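Local coordinates for uncharacterized protein 14 (Sulfolobus islandicus filamentous virus, PDB 2H36), which is of unknown function but belongs to a family related to the archaeal viral anti-CRISPR protein AcrID1, and so may counter host CRISPR immunity, at residues A[80-91]-A[102-110]. Residues are numbered along the deposited sequence; the frame is centred on the assembly and turned at random.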
ATOM      1  N   GLU A  80       8.697  -7.558  14.722  1.00 28.31           N
ATOM      2  CA  GLU A  80       8.186  -8.924  14.772  1.00 28.66           C
ATOM      3  C   GLU A  80       8.799  -9.729  15.903  1.00 28.91           C
ATOM      4  O   GLU A  80       9.540  -9.199  16.725  1.00 28.91           O
ATOM      5  CB  GLU A  80       8.443  -9.642  13.448  1.00 28.60           C
ATOM      6  CG  GLU A  80       7.922  -8.917  12.238  1.00 28.19           C
ATOM      7  CD  GLU A  80       8.156  -9.682  10.965  1.00 27.74           C
ATOM      8  OE1 GLU A  80       9.069 -10.529  10.924  1.00 28.12           O
ATOM      9  OE2 GLU A  80       7.426  -9.433   9.987  1.00 28.90           O
ATOM     10  N   ASP A  81       8.486 -11.022  15.918  1.00 29.45           N
ATOM     11  CA  ASP A  81       8.972 -11.951  16.942  1.00 30.05           C
ATOM     12  C   ASP A  81      10.432 -12.317  16.688  1.00 29.98           C
ATOM     13  O   ASP A  81      10.902 -12.272  15.546  1.00 30.00           O
ATOM     14  CB  ASP A  81       8.108 -13.226  16.976  1.00 30.21           C
ATOM     15  CG  ASP A  81       6.626 -12.952  16.674  1.00 31.28           C
ATOM     16  OD1 ASP A  81       6.313 -12.348  15.609  1.00 31.64           O
ATOM     17  OD2 ASP A  81       5.777 -13.359  17.504  1.00 31.61           O
ATOM     18  N   ASP A  82      11.139 -12.672  17.758  1.00 30.01           N
ATOM     19  CA  ASP A  82      12.540 -13.103  17.681  1.00 30.04           C
ATOM     20  C   ASP A  82      13.471 -12.023  17.112  1.00 29.90           C
ATOM     21  O   ASP A  82      14.380 -12.319  16.333  1.00 29.80           O
ATOM     22  CB  ASP A  82      12.670 -14.425  16.896  1.00 30.07           C
ATOM     23  CG  ASP A  82      12.121 -15.621  17.660  1.00 30.00           C
ATOM     24  OD1 ASP A  82      11.077 -16.161  17.234  1.00 30.06           O
ATOM     25  OD2 ASP A  82      12.728 -16.015  18.683  1.00 28.80           O
ATOM     26  N   ASP A  83      13.231 -10.777  17.507  1.00 29.89           N
ATOM     27  CA  ASP A  83      14.095  -9.650  17.136  1.00 30.07           C
ATOM     28  C   ASP A  83      14.209  -9.383  15.629  1.00 30.10           C
ATOM     29  O   ASP A  83      15.285  -9.027  15.133  1.00 30.03           O
ATOM     30  CB  ASP A  83      15.489  -9.814  17.761  1.00 29.99           C
ATOM     31  CG  ASP A  83      15.624  -9.077  19.071  1.00 30.09           C
ATOM     32  OD1 ASP A  83      16.377  -9.553  19.954  1.00 30.01           O
ATOM     33  OD2 ASP A  83      14.974  -8.018  19.213  1.00 30.19           O
ATOM     34  N   ILE A  84      13.106  -9.543  14.904  1.00 30.12           N
ATOM     35  CA  ILE A  84      13.127  -9.303  13.463  1.00 30.22           C
ATOM     36  C   ILE A  84      12.231  -8.138  13.070  1.00 30.41           C
ATOM     37  O   ILE A  84      11.021  -8.178  13.270  1.00 30.63           O
ATOM     38  CB  ILE A  84      12.768 -10.567  12.635  1.00 30.28           C
ATOM     39  CG1 ILE A  84      13.751 -11.711  12.939  1.00 30.12           C
ATOM     40  CG2 ILE A  84      12.746 -10.228  11.136  1.00 29.77           C
ATOM     41  CD1 ILE A  84      13.298 -13.080  12.439  1.00 30.14           C
ATOM     42  N   MET A  85      12.845  -7.096  12.520  1.00 30.50           N
ATOM     43  CA  MET A  85      12.117  -5.954  11.995  1.00 30.61           C
ATOM     44  C   MET A  85      11.727  -6.142  10.532  1.00 30.86           C
ATOM     45  O   MET A  85      12.542  -6.572   9.717  1.00 30.88           O
ATOM     46  CB  MET A  85      13.015  -4.732  12.009  1.00 30.69           C
ATOM     47  CG  MET A  85      13.044  -3.952  13.287  1.00 30.18           C
ATOM     48  SD  MET A  85      14.290  -2.684  13.022  1.00 30.49           S
ATOM     49  CE  MET A  85      15.636  -3.271  14.064  1.00 30.49           C
ATOM     50  N   TYR A  86      10.505  -5.717  10.188  1.00 31.11           N
ATOM     51  CA  TYR A  86      10.052  -5.857   8.811  1.00 31.32           C
ATOM     52  C   TYR A  86      10.016  -4.455   8.223  1.00 31.35           C
ATOM     53  O   TYR A  86       9.292  -3.581   8.730  1.00 31.55           O
ATOM     54  CB  TYR A  86       8.676  -6.508   8.650  1.00 31.53           C
ATOM     55  CG  TYR A  86       8.402  -6.862   7.206  1.00 32.00           C
ATOM     56  CD1 TYR A  86       8.204  -5.864   6.244  1.00 32.43           C
ATOM     57  CD2 TYR A  86       8.372  -8.191   6.789  1.00 31.92           C
ATOM     58  CE1 TYR A  86       7.978  -6.182   4.912  1.00 32.60           C
ATOM     59  CE2 TYR A  86       8.145  -8.521   5.457  1.00 32.22           C
ATOM     60  CZ  TYR A  86       7.949  -7.510   4.526  1.00 32.25           C
ATOM     61  OH  TYR A  86       7.722  -7.825   3.210  1.00 32.61           O
ATOM     62  N   LYS A  87      10.779  -4.247   7.150  1.00 31.04           N
ATOM     63  CA  LYS A  87      10.801  -2.958   6.457  1.00 30.64           C
ATOM     64  C   LYS A  87      10.058  -2.932   5.133  1.00 30.53           C
ATOM     65  O   LYS A  87      10.436  -3.628   4.194  1.00 30.51           O
ATOM     66  CB  LYS A  87      12.231  -2.535   6.133  1.00 30.50           C
ATOM     67  CG  LYS A  87      13.172  -2.488   7.326  1.00 30.67           C
ATOM     68  CD  LYS A  87      13.059  -1.176   8.045  1.00 30.71           C
ATOM     69  CE  LYS A  87      13.773  -1.220   9.366  1.00 31.51           C
ATOM     70  NZ  LYS A  87      13.722   0.119  10.023  1.00 31.88           N
ATOM     71  N   LEU A  88       8.996  -2.133   5.075  1.00 30.49           N
ATOM     72  CA  LEU A  88       8.215  -1.944   3.855  1.00 30.51           C
ATOM     73  C   LEU A  88       8.611  -0.548   3.391  1.00 30.83           C
ATOM     74  O   LEU A  88       8.741   0.359   4.211  1.00 31.09           O
ATOM     75  CB  LEU A  88       6.739  -2.190   4.136  1.00 30.51           C
ATOM     76  CG  LEU A  88       5.756  -1.823   3.030  1.00 29.64           C
ATOM     77  CD1 LEU A  88       5.920  -2.786   1.867  1.00 30.45           C
ATOM     78  CD2 LEU A  88       4.353  -1.861   3.575  1.00 27.32           C
ATOM     79  N   GLU A  89       8.772  -0.367   2.082  1.00 31.09           N
ATOM     80  CA  GLU A  89       9.182   0.940   1.556  1.00 31.25           C
ATOM     81  C   GLU A  89       8.443   1.338   0.286  1.00 31.19           C
ATOM     82  O   GLU A  89       8.478   0.601  -0.704  1.00 31.59           O
ATOM     83  CB  GLU A  89      10.677   0.916   1.291  1.00 31.11           C
ATOM     84  CG  GLU A  89      11.229   2.180   0.682  1.00 32.70           C
ATOM     85  CD  GLU A  89      12.741   2.096   0.487  1.00 34.52           C
ATOM     86  OE1 GLU A  89      13.484   2.321   1.476  1.00 34.61           O
ATOM     87  OE2 GLU A  89      13.180   1.797  -0.653  1.00 34.60           O
ATOM     88  N   PHE A  90       7.781   2.497   0.313  1.00 31.05           N
ATOM     89  CA  PHE A  90       7.074   3.021  -0.874  1.00 30.91           C
ATOM     90  C   PHE A  90       7.687   4.255  -1.503  1.00 30.89           C
ATOM     91  O   PHE A  90       7.829   5.286  -0.836  1.00 31.18           O
ATOM     92  CB  PHE A  90       5.662   3.471  -0.529  1.00 30.72           C
ATOM     93  CG  PHE A  90       4.763   2.365  -0.047  1.00 31.46           C
ATOM     94  CD1 PHE A  90       4.706   2.032   1.305  1.00 31.39           C
ATOM     95  CD2 PHE A  90       3.945   1.679  -0.934  1.00 31.18           C
ATOM     96  CE1 PHE A  90       3.868   1.027   1.755  1.00 30.76           C
ATOM     97  CE2 PHE A  90       3.102   0.675  -0.482  1.00 31.04           C
ATOM     98  CZ  PHE A  90       3.066   0.349   0.863  1.00 30.64           C
ATOM     99  N   THR A  91       7.925   4.174  -2.832  1.00 30.44           N
ATOM    100  CA  THR A  91       8.516   5.320  -3.518  1.00 29.89           C
ATOM    101  C   THR A  91       7.315   5.913  -4.224  1.00 29.73           C
ATOM    102  O   THR A  91       6.631   5.207  -4.960  1.00 30.11           O
ATOM    103  CB  THR A  91       9.585   4.970  -4.542  1.00 29.50           C
ATOM    104  OG1 THR A  91      10.709   4.406  -3.868  1.00 29.82           O
ATOM    105  CG2 THR A  91      10.036   6.206  -5.277  1.00 29.31           C
ATOM    106  N   TYR A 102       5.336   4.606  -7.386  1.00 26.54           N
ATOM    107  CA  TYR A 102       6.184   4.089  -8.445  1.00 27.32           C
ATOM    108  C   TYR A 102       6.894   2.798  -8.044  1.00 28.57           C
ATOM    109  O   TYR A 102       7.273   2.005  -8.907  1.00 28.88           O
ATOM    110  CB  TYR A 102       7.183   5.139  -8.888  1.00 26.47           C
ATOM    111  CG  TYR A 102       6.562   6.225  -9.720  1.00 26.28           C
ATOM    112  CD1 TYR A 102       5.940   7.335  -9.121  1.00 25.38           C
ATOM    113  CD2 TYR A 102       6.590   6.156 -11.113  1.00 25.63           C
ATOM    114  CE1 TYR A 102       5.362   8.343  -9.893  1.00 24.42           C
ATOM    115  CE2 TYR A 102       6.018   7.158 -11.892  1.00 25.29           C
ATOM    116  CZ  TYR A 102       5.409   8.248 -11.278  1.00 25.28           C
ATOM    117  OH  TYR A 102       4.854   9.234 -12.061  1.00 25.76           O
ATOM    118  N   GLU A 103       7.039   2.566  -6.742  1.00 29.85           N
ATOM    119  CA  GLU A 103       7.794   1.413  -6.272  1.00 31.63           C
ATOM    120  C   GLU A 103       7.650   0.905  -4.832  1.00 31.55           C
ATOM    121  O   GLU A 103       7.775   1.671  -3.868  1.00 31.92           O
ATOM    122  CB  GLU A 103       9.297   1.737  -6.307  1.00 31.25           C
ATOM    123  CG  GLU A 103      10.197   0.560  -5.962  1.00 33.34           C
ATOM    124  CD  GLU A 103      11.673   0.828  -6.243  1.00 34.15           C
ATOM    125  OE1 GLU A 103      11.999   1.593  -7.191  1.00 37.02           O
ATOM    126  OE2 GLU A 103      12.516   0.241  -5.518  1.00 37.98           O
ATOM    127  N   VAL A 104       7.362  -0.386  -4.698  1.00 31.67           N
ATOM    128  CA  VAL A 104       7.214  -0.972  -3.373  1.00 32.01           C
ATOM    129  C   VAL A 104       8.285  -2.034  -3.173  1.00 32.31           C
ATOM    130  O   VAL A 104       8.603  -2.815  -4.083  1.00 33.00           O
ATOM    131  CB  VAL A 104       5.836  -1.633  -3.124  1.00 32.18           C
ATOM    132  CG1 VAL A 104       5.669  -1.949  -1.628  1.00 32.17           C
ATOM    133  CG2 VAL A 104       4.698  -0.750  -3.602  1.00 31.73           C
ATOM    134  N   GLN A 105       8.821  -2.071  -1.962  1.00 31.74           N
ATOM    135  CA  GLN A 105       9.898  -2.950  -1.631  1.00 30.99           C
ATOM    136  C   GLN A 105       9.646  -3.451  -0.228  1.00 30.66           C
ATOM    137  O   GLN A 105       9.137  -2.707   0.619  1.00 30.71           O
ATOM    138  CB  GLN A 105      11.160  -2.136  -1.652  1.00 31.14           C
ATOM    139  CG  GLN A 105      12.420  -2.907  -1.826  1.00 32.34           C
ATOM    140  CD  GLN A 105      13.490  -2.014  -2.370  1.00 34.38           C
ATOM    141  OE1 GLN A 105      13.481  -0.798  -2.126  1.00 34.66           O
ATOM    142  NE2 GLN A 105      14.414  -2.591  -3.131  1.00 35.75           N
ATOM    143  N   GLY A 106       9.983  -4.712   0.016  1.00 30.07           N
ATOM    144  CA  GLY A 106       9.867  -5.293   1.343  1.00 29.59           C
ATOM    145  C   GLY A 106      11.092  -6.106   1.688  1.00 29.50           C
ATOM    146  O   GLY A 106      11.723  -6.698   0.808  1.00 29.97           O
ATOM    147  N   TRP A 107      11.445  -6.126   2.968  1.00 29.14           N
ATOM    148  CA  TRP A 107      12.547  -6.962   3.458  1.00 28.56           C
ATOM    149  C   TRP A 107      12.526  -7.030   4.990  1.00 28.59           C
ATOM    150  O   TRP A 107      11.802  -6.263   5.642  1.00 28.35           O
ATOM    151  CB  TRP A 107      13.916  -6.493   2.907  1.00 27.99           C
ATOM    152  CG  TRP A 107      14.382  -5.152   3.401  1.00 27.64           C
ATOM    153  CD1 TRP A 107      15.290  -4.919   4.388  1.00 26.85           C
ATOM    154  CD2 TRP A 107      13.961  -3.858   2.928  1.00 28.70           C
ATOM    155  NE1 TRP A 107      15.462  -3.567   4.570  1.00 26.71           N
ATOM    156  CE2 TRP A 107      14.663  -2.891   3.687  1.00 27.82           C
ATOM    157  CE3 TRP A 107      13.046  -3.421   1.947  1.00 28.06           C
ATOM    158  CZ2 TRP A 107      14.479  -1.512   3.503  1.00 27.71           C
ATOM    159  CZ3 TRP A 107      12.866  -2.052   1.762  1.00 27.17           C
ATOM    160  CH2 TRP A 107      13.582  -1.114   2.538  1.00 27.53           C
ATOM    161  N   ARG A 108      13.299  -7.963   5.551  1.00 28.72           N
ATOM    162  CA  ARG A 108      13.420  -8.124   6.998  1.00 28.68           C
ATOM    163  C   ARG A 108      14.859  -7.905   7.484  1.00 29.19           C
ATOM    164  O   ARG A 108      15.808  -8.217   6.776  1.00 29.07           O
ATOM    165  CB  ARG A 108      12.912  -9.502   7.424  1.00 28.43           C
ATOM    166  CG  ARG A 108      11.488  -9.801   7.002  1.00 27.48           C
ATOM    167  CD  ARG A 108      11.084 -11.220   7.345  1.00 26.87           C
ATOM    168  NE  ARG A 108       9.887 -11.632   6.612  1.00 26.79           N
ATOM    169  CZ  ARG A 108       8.647 -11.566   7.095  1.00 27.10           C
ATOM    170  NH1 ARG A 108       8.435 -11.103   8.317  1.00 27.11           N
ATOM    171  NH2 ARG A 108       7.611 -11.959   6.363  1.00 26.29           N
ATOM    172  N   GLU A 109      15.000  -7.350   8.688  1.00 30.00           N
ATOM    173  CA  GLU A 109      16.299  -7.135   9.342  1.00 30.89           C
ATOM    174  C   GLU A 109      16.314  -7.515  10.821  1.00 31.25           C
ATOM    175  O   GLU A 109      15.289  -7.387  11.494  1.00 31.69           O
ATOM    176  CB  GLU A 109      16.617  -5.641   9.425  1.00 31.01           C
ATOM    177  CG  GLU A 109      17.274  -5.048   8.196  1.00 32.03           C
ATOM    178  CD  GLU A 109      17.049  -3.546   8.089  1.00 33.76           C
ATOM    179  OE1 GLU A 109      16.564  -2.924   9.064  1.00 34.41           O
ATOM    180  OE2 GLU A 109      17.348  -2.984   7.017  1.00 34.40           O
ATOM    181  N   LYS A 110      17.469  -7.964  11.322  1.00 31.36           N
ATOM    182  CA  LYS A 110      17.605  -8.275  12.747  1.00 31.39           C
ATOM    183  C   LYS A 110      17.717  -6.969  13.546  1.00 31.55           C
ATOM    184  O   LYS A 110      18.351  -6.003  13.113  1.00 31.61           O
ATOM    185  CB  LYS A 110      18.831  -9.156  13.008  0.60 31.47           C
ATOM    186  CG  LYS A 110      18.805 -10.515  12.318  0.60 31.48           C
ATOM    187  CD  LYS A 110      20.148 -11.218  12.509  0.60 31.67           C
ATOM    188  CE  LYS A 110      20.415 -12.200  11.379  0.60 31.46           C
ATOM    189  NZ  LYS A 110      21.973 -12.493  11.337  0.60 30.82           N
TER
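Met85, Lys87, Glu89 and Thr91 each form an antiparallel hydrogen-bonded pair, with Glu109, Trp107, Gln105 and Glu103 respectively. The axes of 85-91 and 102-109 approach to 4.6 Å, their directions 160° apart. At Thr91 the pairing with Glu103 takes in one extra residue: Thr91 O accepts from both Tyr102 N (2.8 Å) and Glu103 N, a classic beta bulge.

On the face bearing Lys87 and Trp107, the lysine CB sits over the indole six-membered ring, 3.7 Å from its centroid, a CH-pi contact. Trp107 CG lies between its backbone N and carbonyl carbon (chi1 67°), which folds the indole back across the neighbouring strand. Trp107 NE1 donates a hydrogen bond to Glu109 OE2 (3.1 Å), which helps hold the ring's rotation. Lys87 NZ hydrogen-bonds Thr77, and Glu89 OE1, which lies at the indole edge, hydrogen-bonds Gln75.

On the other face, the Arg108 guanidinium turns a face to the edge of the Tyr86 ring, the two planes perpendicular, with Arg108 CZ 3.4 Å from Tyr86 CD2. Arg108 NH1 forms a salt bridge to Glu80 OE2 (2.6 Å), while NE and NH2 hydrogen-bond the carbonyls of Val35 and Phe31. Tyr86, also stacked on Phe31, extends its hydroxyl end over Gly106. Beyond it, Leu88 CD1 meets Val104 CG1 at 3.6 Å, and that valine methyl also lies over the Phe90 ring; Phe38 of strand 37-42 packs against Tyr86, Leu88 and Val104.

The arrangement is a beta hairpin of strands 85-94 and 98-109 within the antiparallel sheet, flanked by strands 71-79 and 37-42.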